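Local coordinates for protein taurocyamine kinase (Schistosoma mansoni, PDB 4WOD) that reversibly transfers phosphate between ATP and the guanidino compound taurocyamine, using magnesium as cofactor, at residues 99-102 with 103-106. The protein carries 4 engineered substitutions. Sequence-based numbering, arbitrary orientation.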
ATOM      1  N   PHE A  99     -22.207  19.165  15.021  1.00 18.30           N
ATOM      2  CA  PHE A  99     -20.855  19.501  15.460  1.00 20.89           C
ATOM      3  C   PHE A  99     -20.643  19.031  16.904  1.00 22.03           C
ATOM      4  O   PHE A  99     -19.504  18.897  17.368  1.00 18.63           O
ATOM      5  CB  PHE A  99     -20.580  21.024  15.327  1.00 16.47           C
ATOM      6  CG  PHE A  99     -20.263  21.467  13.907  1.00 22.14           C
ATOM      7  CD1 PHE A  99     -18.962  21.429  13.423  1.00 13.69           C
ATOM      8  CD2 PHE A  99     -21.279  21.894  13.055  1.00 17.59           C
ATOM      9  CE1 PHE A  99     -18.670  21.808  12.121  1.00 17.68           C
ATOM     10  CE2 PHE A  99     -20.996  22.269  11.738  1.00 16.94           C
ATOM     11  CZ  PHE A  99     -19.678  22.229  11.280  1.00 18.22           C
ATOM     12  N   GLY A 100     -21.743  18.765  17.601  1.00 20.97           N
ATOM     13  CA  GLY A 100     -21.679  18.288  18.976  1.00 23.37           C
ATOM     14  C   GLY A 100     -22.036  19.389  19.964  1.00 28.85           C
ATOM     15  O   GLY A 100     -22.282  20.531  19.580  1.00 26.50           O
ATOM     16  N   ASP A 101     -22.055  19.046  21.243  1.00 29.88           N
ATOM     17  CA  ASP A 101     -22.283  20.023  22.300  1.00 28.29           C
ATOM     18  C   ASP A 101     -21.027  20.846  22.537  1.00 30.26           C
ATOM     19  O   ASP A 101     -20.148  20.441  23.301  1.00 33.29           O
ATOM     20  CB  ASP A 101     -22.702  19.306  23.586  1.00 33.77           C
ATOM     21  CG  ASP A 101     -23.177  20.251  24.658  1.00 36.79           C
ATOM     22  OD1 ASP A 101     -23.150  21.480  24.442  1.00 39.86           O
ATOM     23  OD2 ASP A 101     -23.563  19.754  25.737  1.00 40.03           O
ATOM     24  N   LEU A 102     -20.945  22.004  21.891  1.00 31.01           N
ATOM     25  CA  LEU A 102     -19.715  22.787  21.888  1.00 25.06           C
ATOM     26  C   LEU A 102     -19.269  23.183  23.294  1.00 33.67           C
ATOM     27  O   LEU A 102     -18.091  23.092  23.610  1.00 32.79           O
ATOM     28  CB  LEU A 102     -19.874  24.034  21.017  1.00 27.13           C
ATOM     29  CG  LEU A 102     -20.131  23.711  19.543  1.00 24.85           C
ATOM     30  CD1 LEU A 102     -19.998  24.941  18.664  1.00 30.01           C
ATOM     31  CD2 LEU A 102     -19.195  22.613  19.062  1.00 25.57           C
ATOM     32  N   LYS A 103     -20.203  23.600  24.141  1.00 27.82           N
ATOM     33  CA  LYS A 103     -19.846  24.040  25.492  1.00 34.99           C
ATOM     34  C   LYS A 103     -19.103  22.963  26.314  1.00 36.22           C
ATOM     35  O   LYS A 103     -18.254  23.292  27.144  1.00 37.27           O
ATOM     36  CB  LYS A 103     -21.104  24.501  26.246  1.00 36.04           C
ATOM     37  CG  LYS A 103     -22.217  25.038  25.337  1.00 42.73           C
ATOM     38  CD  LYS A 103     -23.563  25.126  26.067  1.00 48.91           C
ATOM     39  CE  LYS A 103     -24.332  23.816  25.986  1.00 50.08           C
ATOM     40  NZ  LYS A 103     -25.719  23.909  26.526  1.00 52.95           N
ATOM     41  N   SER A 104     -19.405  21.686  26.073  1.00 33.18           N
ATOM     42  CA  SER A 104     -18.829  20.606  26.874  1.00 33.82           C
ATOM     43  C   SER A 104     -17.829  19.741  26.093  1.00 36.81           C
ATOM     44  O   SER A 104     -17.240  18.804  26.637  1.00 34.53           O
ATOM     45  CB  SER A 104     -19.939  19.713  27.430  1.00 37.32           C
ATOM     46  OG  SER A 104     -20.402  18.816  26.439  1.00 35.98           O
ATOM     47  N   LEU A 105     -17.642  20.046  24.815  1.00 29.24           N
ATOM     48  CA  LEU A 105     -16.755  19.239  23.995  1.00 27.60           C
ATOM     49  C   LEU A 105     -15.294  19.530  24.314  1.00 23.42           C
ATOM     50  O   LEU A 105     -14.887  20.690  24.447  1.00 25.23           O
ATOM     51  CB  LEU A 105     -17.029  19.484  22.522  1.00 30.65           C
ATOM     52  CG  LEU A 105     -16.095  18.768  21.555  1.00 30.78           C
ATOM     53  CD1 LEU A 105     -16.389  17.285  21.536  1.00 29.91           C
ATOM     54  CD2 LEU A 105     -16.239  19.364  20.172  1.00 31.61           C
ATOM     55  N   SER A 106     -14.503  18.470  24.428  1.00 27.18           N
ATOM     56  CA  SER A 106     -13.093  18.620  24.737  1.00 25.16           C
ATOM     57  C   SER A 106     -12.253  17.447  24.236  1.00 26.99           C
ATOM     58  O   SER A 106     -12.558  16.291  24.516  1.00 32.81           O
ATOM     59  CB  SER A 106     -12.902  18.780  26.242  1.00 28.87           C
ATOM     60  OG  SER A 106     -11.530  18.835  26.561  1.00 36.12           O
TER
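With chi1 at -170°, Asp101 carries its carboxylate opposite its own backbone N and swings it over the start of the turn that follows, while Ser104, at chi1 79°, tucks its hydroxyl between N and the carbonyl carbon, which brings OG within weak hydrogen-bonding distance of that carboxylate. The two side chains join through Ser104 OG, which gives a weak hydrogen bond to Asp101 OD2 at 3.4 Å. The other oxygen faces Lys103, whose chain bends at its third torsion and lays its last methylene against the acid: Asp101 OD1 lies 3.0 Å from Lys103 CE. The ammonium group stays a little farther off, Asp101 OD1 to Lys103 NZ being 4.1 Å, too long for a salt bridge, though the opposite charges probably still attract.

Beneath this exposed polar surface the backbone closes on itself. Ser104 N donates to Asp101 O at 3.1 Å, and Leu105 N makes a weak hydrogen bond to Leu102 O at 3.3 Å. Leu105 CB packs 3.4 Å from Asp101 O, and its side chain leads inward to Tyr240 and Leu332, on helices 236-251 and 331-355. Leu102 touches Asp245 on the first of these helices; there the buried Phe99 lies against Ala244 and Ile247, and Tyr240 OH hydrogen-bonds to Phe99 O.

Two successive i to i+3 backbone bonds, to Asp101 O and, weakly, to Leu102 O, make this a pair of overlapping beta turns, 101-104 and 102-105, in the surface loop between helix 74-84 and strand 117-126 of the first kinase repeat.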